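Long-range contacts in PLP-Dependent L-Arginine Hydroxylase MppP (Streptomyces wadayamensis, PDB 6C92), which hydroxylates L-arginine with the help of pyridoxal 5'-phosphate and belongs to an aminotransferase family of pyridoxal-phosphate enzymes: residues Met94-Arg99 against Lys245-Ile250; Pro158-Gly163 against Ser307-Val312. All coordinates share one frame; numbering follows the deposited sequence.

Interaction 1: residues Met94-Arg99 against Lys245-Ile250; sequences MEILAR and KIYSDI. With EQJ ((E)-N~2~-({3-hydroxy-2-methyl-5-[(phosphonooxy)methyl]pyridin-4-yl}methylidene)-L-arginine), chain E.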
loop_
_atom_site.group_PDB
_atom_site.type_symbol
_atom_site.label_atom_id
_atom_site.label_comp_id
_atom_site.label_asym_id
_atom_site.label_seq_id
_atom_site.Cartn_x
_atom_site.Cartn_y
_atom_site.Cartn_z
ATOM N N MET B 94 -8.231 -4.663 1.622
ATOM C CA MET B 94 -9.625 -4.497 1.218
ATOM C C MET B 94 -9.740 -4.275 -0.290
ATOM O O MET B 94 -10.647 -4.808 -0.924
ATOM C CB MET B 94 -10.247 -3.361 2.019
ATOM C CG MET B 94 -11.686 -3.108 1.717
ATOM S SD MET B 94 -12.684 -4.477 2.413
ATOM C CE MET B 94 -13.975 -4.560 1.176
ATOM N N GLU B 95 -8.815 -3.527 -0.883
ATOM C CA GLU B 95 -8.785 -3.375 -2.339
ATOM C C GLU B 95 -8.592 -4.726 -3.012
ATOM O O GLU B 95 -9.265 -5.035 -3.998
ATOM C CB GLU B 95 -7.672 -2.417 -2.755
ATOM C CG GLU B 95 -7.437 -2.290 -4.277
ATOM C CD GLU B 95 -8.538 -1.522 -5.006
ATOM O OE1 GLU B 95 -9.530 -1.135 -4.354
ATOM O OE2 GLU B 95 -8.422 -1.325 -6.245
ATOM N N ILE B 96 -7.661 -5.537 -2.502
ATOM C CA ILE B 96 -7.439 -6.865 -3.065
ATOM C C ILE B 96 -8.717 -7.693 -2.965
ATOM O O ILE B 96 -9.154 -8.334 -3.936
ATOM C CB ILE B 96 -6.245 -7.553 -2.365
ATOM C CG1 ILE B 96 -4.949 -6.819 -2.703
ATOM C CG2 ILE B 96 -6.172 -9.037 -2.735
ATOM C CD1 ILE B 96 -3.813 -7.126 -1.702
ATOM N N LEU B 97 -9.338 -7.683 -1.788
ATOM C CA LEU B 97 -10.555 -8.451 -1.580
ATOM C C LEU B 97 -11.660 -7.963 -2.503
ATOM O O LEU B 97 -12.403 -8.765 -3.096
ATOM C CB LEU B 97 -10.990 -8.345 -0.110
ATOM C CG LEU B 97 -12.320 -9.028 0.206
ATOM C CD1 LEU B 97 -12.245 -10.522 -0.132
ATOM C CD2 LEU B 97 -12.706 -8.842 1.669
ATOM N N ALA B 98 -11.820 -6.643 -2.603
ATOM C CA ALA B 98 -12.896 -6.099 -3.407
ATOM C C ALA B 98 -12.715 -6.489 -4.864
ATOM O O ALA B 98 -13.666 -6.911 -5.520
ATOM C CB ALA B 98 -12.962 -4.581 -3.294
ATOM N N ARG B 99 -11.523 -6.249 -5.407
ATOM C CA ARG B 99 -11.303 -6.606 -6.799
ATOM C C ARG B 99 -11.456 -8.110 -7.000
ATOM O O ARG B 99 -11.949 -8.545 -8.050
ATOM C CB ARG B 99 -9.938 -6.086 -7.270
ATOM C CG ARG B 99 -9.781 -6.248 -8.778
ATOM C CD ARG B 99 -9.195 -5.043 -9.441
ATOM N NE ARG B 99 -7.782 -4.851 -9.211
ATOM C CZ ARG B 99 -6.823 -5.619 -9.701
ATOM N NH1 ARG B 99 -5.576 -5.279 -9.443
ATOM N NH2 ARG B 99 -7.108 -6.705 -10.440
ATOM N N LYS B 245 -3.675 -14.200 -6.417
ATOM C CA LYS B 245 -3.153 -13.660 -7.670
ATOM C C LYS B 245 -3.144 -12.135 -7.646
ATOM O O LYS B 245 -2.145 -11.512 -8.012
ATOM C CB LYS B 245 -3.964 -14.201 -8.846
ATOM C CG LYS B 245 -3.796 -13.484 -10.209
ATOM C CD LYS B 245 -2.484 -13.759 -10.920
ATOM C CE LYS B 245 -2.501 -13.141 -12.326
ATOM N NZ LYS B 245 -1.432 -12.116 -12.559
ATOM N N ILE B 246 -4.232 -11.510 -7.179
ATOM C CA ILE B 246 -4.276 -10.053 -7.176
ATOM C C ILE B 246 -3.297 -9.490 -6.150
ATOM O O ILE B 246 -2.593 -8.510 -6.427
ATOM C CB ILE B 246 -5.727 -9.582 -6.960
ATOM C CG1 ILE B 246 -6.553 -9.944 -8.194
ATOM C CG2 ILE B 246 -5.787 -8.070 -6.700
ATOM C CD1 ILE B 246 -8.023 -9.616 -8.086
ATOM N N TYR B 247 -3.168 -10.143 -4.991
ATOM C CA TYR B 247 -2.105 -9.775 -4.048
ATOM C C TYR B 247 -0.750 -9.726 -4.744
ATOM O O TYR B 247 -0.003 -8.749 -4.615
ATOM C CB TYR B 247 -2.073 -10.760 -2.883
ATOM C CG TYR B 247 -0.926 -10.558 -1.928
ATOM C CD1 TYR B 247 0.317 -11.137 -2.157
ATOM C CD2 TYR B 247 -1.087 -9.780 -0.781
ATOM C CE1 TYR B 247 1.377 -10.950 -1.272
ATOM C CE2 TYR B 247 -0.043 -9.579 0.102
ATOM C CZ TYR B 247 1.191 -10.167 -0.140
ATOM O OH TYR B 247 2.241 -9.964 0.744
ATOM N N SER B 248 -0.430 -10.761 -5.524
ATOM C CA SER B 248 0.876 -10.810 -6.159
ATOM C C SER B 248 1.021 -9.780 -7.282
ATOM O O SER B 248 2.154 -9.412 -7.624
ATOM C CB SER B 248 1.156 -12.228 -6.675
ATOM O OG SER B 248 0.422 -12.536 -7.854
ATOM N N ASP B 249 -0.087 -9.306 -7.862
ATOM C CA ASP B 249 0.002 -8.198 -8.808
ATOM C C ASP B 249 0.388 -6.911 -8.106
ATOM O O ASP B 249 1.059 -6.066 -8.706
ATOM C CB ASP B 249 -1.318 -7.978 -9.540
ATOM C CG ASP B 249 -1.690 -9.120 -10.469
ATOM O OD1 ASP B 249 -0.776 -9.850 -10.932
ATOM O OD2 ASP B 249 -2.898 -9.255 -10.747
ATOM N N ILE B 250 0.002 -6.754 -6.837
ATOM C CA ILE B 250 0.247 -5.492 -6.129
ATOM C C ILE B 250 1.567 -5.501 -5.369
ATOM O O ILE B 250 2.265 -4.485 -5.354
ATOM C CB ILE B 250 -0.943 -5.153 -5.209
ATOM C CG1 ILE B 250 -2.174 -4.788 -6.067
ATOM C CG2 ILE B 250 -0.627 -3.963 -4.282
ATOM C CD1 ILE B 250 -3.426 -4.710 -5.336
HETATM C C01 EQJ E . 8.836 -0.184 -13.741
HETATM C C02 EQJ E . 8.270 -0.630 -12.396
HETATM C C04 EQJ E . 6.702 -0.228 -10.702
HETATM C C05 EQJ E . 7.155 -1.332 -9.999
HETATM C C06 EQJ E . 6.485 -1.717 -8.637
HETATM C C12 EQJ E . 8.200 -2.145 -10.526
HETATM C C13 EQJ E . 8.709 -3.348 -9.717
HETATM C C15 EQJ E . 10.531 -4.998 -9.267
HETATM C C16 EQJ E . 9.629 -5.681 -8.194
HETATM C C17 EQJ E . 8.306 -6.362 -8.618
HETATM C C18 EQJ E . 7.550 -6.773 -7.328
HETATM C C20 EQJ E . 4.993 -6.509 -7.576
HETATM C C23 EQJ E . 11.164 -5.991 -10.247
HETATM C C26 EQJ E . 8.773 -1.761 -11.740
HETATM N N03 EQJ E . 7.278 0.088 -11.881
HETATM N N14 EQJ E . 9.876 -3.894 -9.994
HETATM N N19 EQJ E . 6.223 -7.328 -7.635
HETATM N N21 EQJ E . 5.159 -5.140 -7.224
HETATM N N22 EQJ E . 3.800 -7.002 -7.851
HETATM O O07 EQJ E . 7.456 -1.644 -7.615
HETATM O O09 EQJ E . 7.105 -3.636 -6.026
HETATM O O10 EQJ E . 7.846 -1.397 -5.116
HETATM O O11 EQJ E . 5.540 -1.775 -5.979
HETATM O O24 EQJ E . 11.420 -5.631 -11.401
HETATM O O25 EQJ E . 11.465 -7.159 -9.909
HETATM O O27 EQJ E . 9.799 -2.492 -12.291
HETATM P P08 EQJ E . 6.985 -2.164 -6.116
HETATM O O HOH W 1 -4.498 -7.229 -11.352
#

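Interaction 2: residues Pro158-Gly163 against Ser307-Val312; sequences PNNPTG and SSVERV. With EGV ((4S)-5-carbamimidamido-4-hydroxy-2-oxopentanoic acid), chain F.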
loop_
_atom_site.group_PDB
_atom_site.type_symbol
_atom_site.label_atom_id
_atom_site.label_comp_id
_atom_site.label_asym_id
_atom_site.label_seq_id
_atom_site.Cartn_x
_atom_site.Cartn_y
_atom_site.Cartn_z
ATOM N N PRO B 158 -14.719 -5.394 16.048
ATOM C CA PRO B 158 -15.667 -4.380 16.537
ATOM C C PRO B 158 -15.938 -3.360 15.456
ATOM O O PRO B 158 -15.046 -3.062 14.690
ATOM C CB PRO B 158 -14.931 -3.729 17.731
ATOM C CG PRO B 158 -13.927 -4.747 18.142
ATOM C CD PRO B 158 -13.491 -5.386 16.861
ATOM N N ASN B 159 -17.164 -2.861 15.349
ATOM C CA ASN B 159 -17.439 -1.935 14.265
ATOM C C ASN B 159 -16.825 -0.568 14.530
ATOM O O ASN B 159 -16.616 -0.150 15.676
ATOM C CB ASN B 159 -18.936 -1.787 14.040
ATOM C CG ASN B 159 -19.276 -1.222 12.668
ATOM O OD1 ASN B 159 -18.428 -1.131 11.762
ATOM N ND2 ASN B 159 -20.529 -0.848 12.501
ATOM N N ASN B 160 -16.528 0.113 13.444
ATOM C CA ASN B 160 -16.116 1.514 13.428
ATOM C C ASN B 160 -17.233 2.195 12.682
ATOM O O ASN B 160 -17.378 1.952 11.480
ATOM C CB ASN B 160 -14.780 1.643 12.704
ATOM C CG ASN B 160 -14.308 3.053 12.583
ATOM O OD1 ASN B 160 -14.949 3.986 13.058
ATOM N ND2 ASN B 160 -13.159 3.217 11.954
ATOM N N PRO B 161 -17.988 3.101 13.327
ATOM C CA PRO B 161 -17.655 3.903 14.511
ATOM C C PRO B 161 -18.300 3.490 15.842
ATOM O O PRO B 161 -18.071 4.148 16.852
ATOM C CB PRO B 161 -18.162 5.281 14.094
ATOM C CG PRO B 161 -19.435 4.959 13.372
ATOM C CD PRO B 161 -19.151 3.668 12.610
ATOM N N THR B 162 -19.087 2.417 15.869
ATOM C CA THR B 162 -19.962 2.139 17.007
ATOM C C THR B 162 -19.329 1.305 18.112
ATOM O O THR B 162 -19.876 1.259 19.225
ATOM C CB THR B 162 -21.219 1.396 16.523
ATOM O OG1 THR B 162 -20.833 0.089 16.097
ATOM C CG2 THR B 162 -21.878 2.136 15.363
ATOM N N GLY B 163 -18.232 0.614 17.831
ATOM C CA GLY B 163 -17.648 -0.325 18.764
ATOM C C GLY B 163 -18.401 -1.631 18.949
ATOM O O GLY B 163 -17.982 -2.467 19.772
ATOM N N SER B 307 -13.997 0.943 21.913
ATOM C CA SER B 307 -13.176 1.277 20.767
ATOM C C SER B 307 -12.435 2.587 21.004
ATOM O O SER B 307 -12.749 3.352 21.921
ATOM C CB SER B 307 -14.052 1.377 19.523
ATOM O OG SER B 307 -13.390 2.054 18.495
ATOM N N SER B 308 -11.433 2.820 20.171
ATOM C CA SER B 308 -10.577 3.998 20.262
ATOM C C SER B 308 -11.174 5.213 19.579
ATOM O O SER B 308 -10.510 6.251 19.480
ATOM C CB SER B 308 -9.200 3.706 19.654
ATOM O OG SER B 308 -9.299 3.450 18.247
ATOM N N VAL B 309 -12.413 5.111 19.115
ATOM C CA VAL B 309 -13.147 6.261 18.623
ATOM C C VAL B 309 -14.478 6.323 19.366
ATOM O O VAL B 309 -14.982 5.323 19.879
ATOM C CB VAL B 309 -13.354 6.203 17.098
ATOM C CG1 VAL B 309 -11.997 6.170 16.375
ATOM C CG2 VAL B 309 -14.222 4.992 16.708
ATOM N N GLU B 310 -15.058 7.519 19.404
ATOM C CA GLU B 310 -16.221 7.786 20.238
ATOM C C GLU B 310 -17.174 8.704 19.504
ATOM O O GLU B 310 -16.796 9.817 19.121
ATOM C CB GLU B 310 -15.793 8.425 21.565
ATOM C CG GLU B 310 -16.940 8.839 22.463
ATOM C CD GLU B 310 -17.550 7.679 23.233
ATOM O OE1 GLU B 310 -17.364 6.499 22.854
ATOM O OE2 GLU B 310 -18.223 7.969 24.232
ATOM N N ARG B 311 -18.417 8.260 19.349
ATOM C CA ARG B 311 -19.473 9.075 18.751
ATOM C C ARG B 311 -20.130 9.935 19.816
ATOM O O ARG B 311 -20.353 9.487 20.944
ATOM C CB ARG B 311 -20.546 8.208 18.092
ATOM C CG ARG B 311 -20.041 7.438 16.912
ATOM C CD ARG B 311 -21.192 6.983 16.042
ATOM N NE ARG B 311 -22.048 6.037 16.749
ATOM C CZ ARG B 311 -23.173 5.558 16.243
ATOM N NH1 ARG B 311 -23.571 5.938 15.043
ATOM N NH2 ARG B 311 -23.891 4.684 16.931
ATOM N N VAL B 312 -20.448 11.170 19.437
ATOM C CA VAL B 312 -21.176 12.113 20.275
ATOM C C VAL B 312 -22.358 12.616 19.463
ATOM O O VAL B 312 -22.181 13.072 18.336
ATOM C CB VAL B 312 -20.294 13.301 20.698
ATOM C CG1 VAL B 312 -21.056 14.171 21.684
ATOM C CG2 VAL B 312 -19.034 12.826 21.329
HETATM C C10 EGV F . -10.404 5.893 10.913
HETATM C C02 EGV F . -7.761 6.189 6.956
HETATM C C03 EGV F . -8.315 5.501 4.603
HETATM C C06 EGV F . -8.801 6.228 8.052
HETATM C C07 EGV F . -8.415 5.430 9.270
HETATM C C09 EGV F . -9.734 4.995 9.882
HETATM N N01 EGV F . -8.409 6.455 5.681
HETATM N N04 EGV F . -8.850 5.704 3.483
HETATM N N05 EGV F . -7.576 4.282 4.803
HETATM O O11 EGV F . -11.250 5.348 11.588
HETATM O O12 EGV F . -10.133 7.121 11.029
HETATM O O13 EGV F . -10.286 3.992 9.528
HETATM O O HOH W 2 -17.024 3.655 19.391
#

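Interaction 1: residues Met94-Arg99 against Lys245-Ile250
One face of the Arg99 guanidinium is covered by Ile246, whose CG2 sits 3.8 Å above the plane and offset toward the rim; at the edge, in the plane, lies a water. That water accepts from Arg99 NH2 at 2.8 Å and donates to Asp249 OD2 at 2.7 Å, bridging two opposite charges that do not touch. The second flat group, the Tyr247 ring, meets Ile96 obliquely, with Ile96 CD1 3.9 Å from Tyr247 CD2. With CG anti to the backbone N (chi1 -171°), Arg99 lays that carbon beside Ile246 CD1, and bends at chi2 and chi3 turn the guanidinium back over Ile246 CG2. Helices 90-101 and 243-250 meet here in the large domain of the aspartate aminotransferase fold, beside strand 84-87 and at the dimer interface, their short segments running at 133° with axes 9.4 Å apart. Ile96 packs between the two helices: its CG1 lies on Ile250 CD1 at 3.7 Å, its CG2 on Ile246 CG2 at 4.1 Å. No direct hydrogen bond joins the segments. The polar end of Arg99 instead reaches Glu95 of the neighbouring subunit in a salt bridge, while Tyr247 OH bonds to Ser86 O. On helix 243-250, Ser248 O accepts at 2.9 Å from N22 of the arginine–PLP adduct EQJ, held in the active site of the neighbouring subunit, and Asp249 O takes a weak bond from the same nitrogen.

Interaction 2: residues Pro158-Gly163 against Ser307-Val312
Thr162 lays its CG2 over one face of the Arg311 guanidinium, 3.6 Å above the plane and offset toward the rim, nearest to Arg311 NH2. The two side chains run side by side in the same direction. Pro161, preceded by a cis peptide bond, takes the aliphatic part of the same arginine, its CG 3.8 Å from Arg311 CD; a bend at chi3 (-65°) lets Arg311 pass the proline ring before its guanidinium arrives beside Thr162. Both polar ends are held elsewhere, Arg311 by a salt bridge to Asp302 and Thr162 OG1 by a hydrogen bond with Glu134. Two residues earlier in the strand, Val309 CG2 touches both Asn160 OD1 and Pro161 O at 3.9 Å. No direct hydrogen bond crosses the contact, but a water lies within bonding distance of Pro161 O (2.8 Å) and Val309 O (2.7 Å). At the far end Gly163, with a positive phi of 73°, brings its CA to 4.1 Å from Ser307 CB. Ser307 OG accepts from Val309 N, making an ST turn that leads into strand 309-314. Asn160 ND2 donates to O11 of the hydroxyarginine-derived keto acid EGV and also bonds to O3 of the lysine–PLP residue LLP at position 221, while its OD1 bonds to Arg352. This is consistent with aspartate aminotransferase and its relatives, where this loop carries the asparagine that meets cofactor O3 and substrate carboxylate.

Along the chain the segments alternate: 94-99 of interaction 1, then 158-163 of interaction 2, then 245-250, then 307-312. The centres lie about 27 Å apart and the nearest atoms about 11 Å, so the contacts do not touch. Interaction 1 joins two helices that pack beside strand 84-87 of the seven-stranded sheet. Interaction 2 links the loop following strand 152-156 of that sheet to strand 309-314 of the separate five-stranded sheet, so it ties two parts of the fold together beside the bound keto acid. Interaction 1 instead borders the other subunit, and each active site draws on both chains: helix 243-250 of one and the Asn160 loop of the other meet on the same ligand.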